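Local coordinates for protein phosphatidylinositol-specific phospholipase C (Listeria monocytogenes, PDB 2PLC) that belongs to the phosphatidylinositol-specific phospholipase C family and carries an X domain of the TIM-barrel clan, at residues 7-19 with 141-153. Sequence-based numbering, arbitrary orientation.
Sequences MSALPDTTNLAAL and KIPTLKDVRGKIL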
ATOM      1  N   MET A   7      -6.967  -5.314 -12.544  1.00 23.57           N
ATOM      2  CA  MET A   7      -7.797  -6.073 -11.603  1.00 28.18           C
ATOM      3  C   MET A   7      -9.191  -6.404 -12.131  1.00 29.32           C
ATOM      4  O   MET A   7      -9.811  -7.370 -11.691  1.00 30.39           O
ATOM      5  CB  MET A   7      -7.923  -5.340 -10.263  1.00 25.12           C
ATOM      6  CG  MET A   7      -6.603  -5.134  -9.543  1.00 21.28           C
ATOM      7  SD  MET A   7      -6.833  -4.410  -7.932  1.00 23.53           S
ATOM      8  CE  MET A   7      -6.255  -5.704  -6.882  1.00 25.45           C
ATOM      9  N   SER A   8      -9.684  -5.600 -13.067  1.00 33.94           N
ATOM     10  CA  SER A   8     -11.005  -5.815 -13.647  1.00 34.10           C
ATOM     11  C   SER A   8     -11.058  -7.132 -14.417  1.00 32.90           C
ATOM     12  O   SER A   8     -12.122  -7.732 -14.561  1.00 41.44           O
ATOM     13  CB  SER A   8     -11.366  -4.664 -14.586  1.00 31.36           C
ATOM     14  OG  SER A   8     -10.515  -4.646 -15.715  1.00 38.76           O
ATOM     15  N   ALA A   9      -9.901  -7.574 -14.903  1.00 31.53           N
ATOM     16  CA  ALA A   9      -9.789  -8.813 -15.665  1.00 32.34           C
ATOM     17  C   ALA A   9      -9.653 -10.066 -14.788  1.00 36.30           C
ATOM     18  O   ALA A   9      -9.450 -11.171 -15.297  1.00 43.31           O
ATOM     19  CB  ALA A   9      -8.623  -8.719 -16.638  1.00 28.18           C
ATOM     20  N   LEU A  10      -9.765  -9.889 -13.474  1.00 35.31           N
ATOM     21  CA  LEU A  10      -9.661 -11.001 -12.538  1.00 33.68           C
ATOM     22  C   LEU A  10     -11.056 -11.445 -12.117  1.00 36.96           C
ATOM     23  O   LEU A  10     -12.010 -10.670 -12.194  1.00 37.24           O
ATOM     24  CB  LEU A  10      -8.844 -10.594 -11.304  1.00 32.93           C
ATOM     25  CG  LEU A  10      -7.337 -10.357 -11.460  1.00 29.92           C
ATOM     26  CD1 LEU A  10      -6.763  -9.837 -10.152  1.00 20.77           C
ATOM     27  CD2 LEU A  10      -6.638 -11.642 -11.879  1.00 27.20           C
ATOM     28  N   PRO A  11     -11.195 -12.705 -11.675  1.00 38.53           N
ATOM     29  CA  PRO A  11     -12.485 -13.249 -11.242  1.00 35.16           C
ATOM     30  C   PRO A  11     -13.013 -12.574  -9.981  1.00 36.35           C
ATOM     31  O   PRO A  11     -12.247 -12.292  -9.061  1.00 32.04           O
ATOM     32  CB  PRO A  11     -12.158 -14.718 -10.964  1.00 37.03           C
ATOM     33  CG  PRO A  11     -10.985 -14.996 -11.850  1.00 39.82           C
ATOM     34  CD  PRO A  11     -10.161 -13.755 -11.677  1.00 39.71           C
ATOM     35  N   ASP A  12     -14.323 -12.334  -9.943  1.00 31.90           N
ATOM     36  CA  ASP A  12     -14.977 -11.718  -8.785  1.00 31.86           C
ATOM     37  C   ASP A  12     -14.837 -12.585  -7.539  1.00 34.09           C
ATOM     38  O   ASP A  12     -14.887 -12.090  -6.410  1.00 37.53           O
ATOM     39  CB  ASP A  12     -16.467 -11.507  -9.060  1.00 39.27           C
ATOM     40  CG  ASP A  12     -16.748 -10.236  -9.826  1.00 45.82           C
ATOM     41  OD1 ASP A  12     -16.093  -9.994 -10.861  1.00 53.54           O
ATOM     42  OD2 ASP A  12     -17.633  -9.474  -9.393  1.00 54.74           O
ATOM     43  N   THR A  13     -14.663 -13.884  -7.757  1.00 37.28           N
ATOM     44  CA  THR A  13     -14.533 -14.853  -6.677  1.00 38.26           C
ATOM     45  C   THR A  13     -13.132 -14.944  -6.073  1.00 39.05           C
ATOM     46  O   THR A  13     -12.960 -15.533  -5.006  1.00 37.24           O
ATOM     47  CB  THR A  13     -14.967 -16.260  -7.149  1.00 39.02           C
ATOM     48  OG1 THR A  13     -14.154 -16.666  -8.257  1.00 34.51           O
ATOM     49  CG2 THR A  13     -16.435 -16.256  -7.579  1.00 33.67           C
ATOM     50  N   THR A  14     -12.136 -14.373  -6.752  1.00 34.24           N
ATOM     51  CA  THR A  14     -10.759 -14.408  -6.260  1.00 29.52           C
ATOM     52  C   THR A  14     -10.628 -13.608  -4.975  1.00 28.02           C
ATOM     53  O   THR A  14     -11.164 -12.507  -4.866  1.00 29.98           O
ATOM     54  CB  THR A  14      -9.764 -13.840  -7.288  1.00 33.08           C
ATOM     55  OG1 THR A  14      -9.935 -14.514  -8.541  1.00 42.66           O
ATOM     56  CG2 THR A  14      -8.330 -14.046  -6.810  1.00 25.20           C
ATOM     57  N   ASN A  15      -9.942 -14.184  -3.990  1.00 30.04           N
ATOM     58  CA  ASN A  15      -9.735 -13.506  -2.716  1.00 31.50           C
ATOM     59  C   ASN A  15      -8.544 -12.556  -2.830  1.00 27.88           C
ATOM     60  O   ASN A  15      -7.611 -12.794  -3.597  1.00 29.01           O
ATOM     61  CB  ASN A  15      -9.502 -14.515  -1.593  1.00 28.15           C
ATOM     62  CG  ASN A  15      -9.566 -13.878  -0.218  1.00 31.48           C
ATOM     63  OD1 ASN A  15      -8.550 -13.470   0.336  1.00 36.46           O
ATOM     64  ND2 ASN A  15     -10.765 -13.783   0.333  1.00 33.50           N
ATOM     65  N   LEU A  16      -8.592 -11.470  -2.075  1.00 24.46           N
ATOM     66  CA  LEU A  16      -7.526 -10.483  -2.109  1.00 26.93           C
ATOM     67  C   LEU A  16      -6.187 -11.073  -1.665  1.00 24.14           C
ATOM     68  O   LEU A  16      -5.136 -10.659  -2.146  1.00 20.97           O
ATOM     69  CB  LEU A  16      -7.902  -9.290  -1.227  1.00 28.24           C
ATOM     70  CG  LEU A  16      -7.750  -7.875  -1.787  1.00 30.41           C
ATOM     71  CD1 LEU A  16      -8.474  -7.741  -3.118  1.00 34.20           C
ATOM     72  CD2 LEU A  16      -8.315  -6.888  -0.786  1.00 26.86           C
ATOM     73  N   ALA A  17      -6.231 -12.056  -0.766  1.00 27.45           N
ATOM     74  CA  ALA A  17      -5.014 -12.698  -0.254  1.00 23.59           C
ATOM     75  C   ALA A  17      -4.360 -13.646  -1.256  1.00 23.04           C
ATOM     76  O   ALA A  17      -3.202 -14.033  -1.096  1.00 26.22           O
ATOM     77  CB  ALA A  17      -5.313 -13.430   1.036  1.00 22.79           C
ATOM     78  N   ALA A  18      -5.107 -14.012  -2.289  1.00 24.32           N
ATOM     79  CA  ALA A  18      -4.613 -14.907  -3.326  1.00 24.93           C
ATOM     80  C   ALA A  18      -3.935 -14.154  -4.474  1.00 26.10           C
ATOM     81  O   ALA A  18      -3.616 -14.749  -5.506  1.00 23.95           O
ATOM     82  CB  ALA A  18      -5.760 -15.738  -3.868  1.00 30.66           C
ATOM     83  N   LEU A  19      -3.678 -12.862  -4.281  1.00 22.64           N
ATOM     84  CA  LEU A  19      -3.066 -12.044  -5.330  1.00 22.64           C
ATOM     85  C   LEU A  19      -1.643 -11.566  -5.070  1.00 20.94           C
ATOM     86  O   LEU A  19      -1.157 -11.576  -3.938  1.00 21.62           O
ATOM     87  CB  LEU A  19      -3.926 -10.802  -5.592  1.00 16.12           C
ATOM     88  CG  LEU A  19      -5.377 -10.948  -6.041  1.00 19.94           C
ATOM     89  CD1 LEU A  19      -6.034  -9.579  -6.068  1.00 23.94           C
ATOM     90  CD2 LEU A  19      -5.433 -11.593  -7.403  1.00 25.48           C
ATOM     91  N   LYS A 141     -12.217 -11.063   8.191  1.00 61.99           N
ATOM     92  CA  LYS A 141     -11.924 -11.958   7.079  1.00 55.64           C
ATOM     93  C   LYS A 141     -11.619 -11.132   5.831  1.00 49.35           C
ATOM     94  O   LYS A 141     -12.281 -10.132   5.567  1.00 49.09           O
ATOM     95  CB  LYS A 141     -13.127 -12.879   6.839  1.00 62.34           C
ATOM     96  CG  LYS A 141     -12.936 -13.914   5.743  1.00 74.08           C
ATOM     97  CD  LYS A 141     -13.908 -13.681   4.593  1.00 77.62           C
ATOM     98  CE  LYS A 141     -13.698 -14.689   3.470  1.00 78.26           C
ATOM     99  NZ  LYS A 141     -14.628 -14.449   2.328  1.00 74.89           N
ATOM    100  N   ILE A 142     -10.596 -11.541   5.083  1.00 42.29           N
ATOM    101  CA  ILE A 142     -10.205 -10.836   3.868  1.00 36.12           C
ATOM    102  C   ILE A 142     -11.262 -11.050   2.782  1.00 36.34           C
ATOM    103  O   ILE A 142     -11.620 -12.185   2.464  1.00 38.11           O
ATOM    104  CB  ILE A 142      -8.815 -11.297   3.353  1.00 37.32           C
ATOM    105  CG1 ILE A 142      -7.710 -10.877   4.327  1.00 34.85           C
ATOM    106  CG2 ILE A 142      -8.523 -10.676   1.990  1.00 34.73           C
ATOM    107  CD1 ILE A 142      -7.603 -11.717   5.570  1.00 38.02           C
ATOM    108  N   PRO A 143     -11.773  -9.950   2.199  1.00 35.13           N
ATOM    109  CA  PRO A 143     -12.796  -9.967   1.149  1.00 28.80           C
ATOM    110  C   PRO A 143     -12.340 -10.406  -0.233  1.00 29.36           C
ATOM    111  O   PRO A 143     -11.149 -10.432  -0.535  1.00 28.35           O
ATOM    112  CB  PRO A 143     -13.271  -8.519   1.123  1.00 32.67           C
ATOM    113  CG  PRO A 143     -12.024  -7.767   1.434  1.00 33.54           C
ATOM    114  CD  PRO A 143     -11.456  -8.563   2.586  1.00 35.24           C
ATOM    115  N   THR A 144     -13.319 -10.759  -1.058  1.00 30.89           N
ATOM    116  CA  THR A 144     -13.079 -11.174  -2.431  1.00 33.49           C
ATOM    117  C   THR A 144     -13.226  -9.929  -3.296  1.00 30.63           C
ATOM    118  O   THR A 144     -13.748  -8.911  -2.840  1.00 29.52           O
ATOM    119  CB  THR A 144     -14.092 -12.254  -2.894  1.00 37.04           C
ATOM    120  OG1 THR A 144     -15.423 -11.726  -2.869  1.00 39.58           O
ATOM    121  CG2 THR A 144     -14.026 -13.460  -1.978  1.00 38.89           C
ATOM    122  N   LEU A 145     -12.759 -10.009  -4.536  1.00 28.20           N
ATOM    123  CA  LEU A 145     -12.835  -8.881  -5.453  1.00 33.26           C
ATOM    124  C   LEU A 145     -14.259  -8.392  -5.675  1.00 37.84           C
ATOM    125  O   LEU A 145     -14.477  -7.232  -6.024  1.00 39.88           O
ATOM    126  CB  LEU A 145     -12.206  -9.243  -6.795  1.00 29.23           C
ATOM    127  CG  LEU A 145     -10.684  -9.314  -6.871  1.00 28.43           C
ATOM    128  CD1 LEU A 145     -10.281  -9.641  -8.287  1.00 23.86           C
ATOM    129  CD2 LEU A 145     -10.086  -7.982  -6.470  1.00 34.32           C
ATOM    130  N   LYS A 146     -15.228  -9.274  -5.464  1.00 36.39           N
ATOM    131  CA  LYS A 146     -16.622  -8.916  -5.657  1.00 37.09           C
ATOM    132  C   LYS A 146     -17.025  -7.820  -4.670  1.00 39.41           C
ATOM    133  O   LYS A 146     -17.603  -6.805  -5.065  1.00 44.34           O
ATOM    134  CB  LYS A 146     -17.508 -10.157  -5.500  1.00 43.76           C
ATOM    135  CG  LYS A 146     -18.860 -10.069  -6.198  1.00 47.85           C
ATOM    136  CD  LYS A 146     -19.953  -9.527  -5.280  1.00 61.73           C
ATOM    137  CE  LYS A 146     -20.714 -10.644  -4.552  1.00 68.84           C
ATOM    138  NZ  LYS A 146     -19.860 -11.533  -3.703  1.00 72.51           N
ATOM    139  N   ASP A 147     -16.644  -7.998  -3.406  1.00 39.50           N
ATOM    140  CA  ASP A 147     -16.970  -7.054  -2.333  1.00 37.36           C
ATOM    141  C   ASP A 147     -16.216  -5.720  -2.345  1.00 36.60           C
ATOM    142  O   ASP A 147     -16.675  -4.741  -1.751  1.00 33.13           O
ATOM    143  CB  ASP A 147     -16.761  -7.724  -0.970  1.00 44.00           C
ATOM    144  CG  ASP A 147     -17.538  -9.021  -0.830  1.00 47.86           C
ATOM    145  OD1 ASP A 147     -18.780  -8.990  -0.972  1.00 51.32           O
ATOM    146  OD2 ASP A 147     -16.903 -10.070  -0.580  1.00 55.45           O
ATOM    147  N   VAL A 148     -15.063  -5.687  -3.009  1.00 32.10           N
ATOM    148  CA  VAL A 148     -14.242  -4.480  -3.065  1.00 29.70           C
ATOM    149  C   VAL A 148     -14.148  -3.813  -4.439  1.00 29.17           C
ATOM    150  O   VAL A 148     -13.252  -3.005  -4.669  1.00 32.24           O
ATOM    151  CB  VAL A 148     -12.803  -4.754  -2.540  1.00 22.62           C
ATOM    152  CG1 VAL A 148     -12.820  -5.037  -1.047  1.00 22.40           C
ATOM    153  CG2 VAL A 148     -12.177  -5.923  -3.288  1.00 29.36           C
ATOM    154  N   ARG A 149     -15.062  -4.136  -5.352  1.00 27.69           N
ATOM    155  CA  ARG A 149     -15.027  -3.517  -6.679  1.00 30.99           C
ATOM    156  C   ARG A 149     -15.238  -2.000  -6.570  1.00 36.10           C
ATOM    157  O   ARG A 149     -16.212  -1.535  -5.965  1.00 40.85           O
ATOM    158  CB  ARG A 149     -16.089  -4.129  -7.604  1.00 31.68           C
ATOM    159  CG  ARG A 149     -15.820  -5.562  -8.052  1.00 22.03           C
ATOM    160  CD  ARG A 149     -14.539  -5.696  -8.867  1.00 26.60           C
ATOM    161  NE  ARG A 149     -14.410  -7.030  -9.455  1.00 31.04           N
ATOM    162  CZ  ARG A 149     -13.321  -7.497 -10.066  1.00 33.63           C
ATOM    163  NH1 ARG A 149     -12.234  -6.747 -10.183  1.00 37.77           N
ATOM    164  NH2 ARG A 149     -13.318  -8.723 -10.566  1.00 33.98           N
ATOM    165  N   GLY A 150     -14.300  -1.238  -7.131  1.00 33.35           N
ATOM    166  CA  GLY A 150     -14.381   0.212  -7.097  1.00 28.26           C
ATOM    167  C   GLY A 150     -14.327   0.802  -5.699  1.00 29.33           C
ATOM    168  O   GLY A 150     -14.845   1.898  -5.468  1.00 27.48           O
ATOM    169  N   LYS A 151     -13.692   0.093  -4.766  1.00 20.23           N
ATOM    170  CA  LYS A 151     -13.600   0.571  -3.391  1.00 22.84           C
ATOM    171  C   LYS A 151     -12.196   0.592  -2.805  1.00 24.17           C
ATOM    172  O   LYS A 151     -11.256   0.048  -3.384  1.00 23.48           O
ATOM    173  CB  LYS A 151     -14.539  -0.232  -2.485  1.00 24.45           C
ATOM    174  CG  LYS A 151     -15.990   0.211  -2.590  1.00 33.22           C
ATOM    175  CD  LYS A 151     -16.923  -0.746  -1.872  1.00 40.35           C
ATOM    176  CE  LYS A 151     -18.313  -0.143  -1.701  1.00 46.39           C
ATOM    177  NZ  LYS A 151     -18.900   0.308  -2.993  1.00 46.74           N
ATOM    178  N   ILE A 152     -12.073   1.244  -1.652  1.00 22.37           N
ATOM    179  CA  ILE A 152     -10.812   1.370  -0.943  1.00 20.63           C
ATOM    180  C   ILE A 152     -10.841   0.486   0.295  1.00 21.13           C
ATOM    181  O   ILE A 152     -11.805   0.507   1.051  1.00 23.28           O
ATOM    182  CB  ILE A 152     -10.573   2.836  -0.464  1.00 17.23           C
ATOM    183  CG1 ILE A 152     -10.446   3.775  -1.661  1.00 27.21           C
ATOM    184  CG2 ILE A 152      -9.319   2.932   0.405  1.00 14.65           C
ATOM    185  CD1 ILE A 152     -10.353   5.240  -1.279  1.00 26.95           C
ATOM    186  N   LEU A 153      -9.809  -0.335   0.464  1.00 21.25           N
ATOM    187  CA  LEU A 153      -9.696  -1.175   1.646  1.00 16.53           C
ATOM    188  C   LEU A 153      -8.744  -0.405   2.556  1.00 14.08           C
ATOM    189  O   LEU A 153      -7.545  -0.366   2.313  1.00 13.18           O
ATOM    190  CB  LEU A 153      -9.114  -2.551   1.296  1.00 15.75           C
ATOM    191  CG  LEU A 153      -8.851  -3.442   2.517  1.00 18.81           C
ATOM    192  CD1 LEU A 153     -10.106  -3.525   3.383  1.00 23.69           C
ATOM    193  CD2 LEU A 153      -8.409  -4.819   2.088  1.00 23.22           C
TER
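The guanidinium of Arg149 meets the loop 7-19 at its edge, with Met7 O, Leu10 O and Asp12 OD1 all near its plane, while CB of Leu145 lies 3.8 Å above the centre of one face. One arginine here ties together two carbonyls and a carboxylate of a single loop, at the N-terminal ends of strands in a TIM-barrel-clan fold: 7-19 leads into strand 20-24, and the other segment ends on the first residues of strand 152-157. Arg149 NH1 gives a nearly straight bond to Met7 O (2.9 Å, 166°), approaching from the face of that carbonyl plane opposite Leu10 N, and a further bond to Lys98 O. Its NH2 divides between Leu10 O and Asp12 OD1, the latter a salt bridge of 3.1 Å, with the guanidinium and carboxylate planes 57° apart.

Further along, an isolated beta bridge pairs Asn15 with Thr144: Leu145 N donates to Thr14 O, and Leu16 N to Pro143 O. Leu145 CD1 packs tightly on Leu10 CB at 3.5 Å, whereas its CD2 faces Leu16 CD1; Leu16 CD2 touches Leu153 CD2 as the two side chains run past each other in opposite directions. The amide of Asn15 swings away from its own N-H (chi1 -168°) and crosses the Ile142 side chain at about a right angle. There OD1 closes an Asx turn by accepting from Ala17 N, and ND2 donates to Ile142 O at 2.8 Å from above the carbonyl plane.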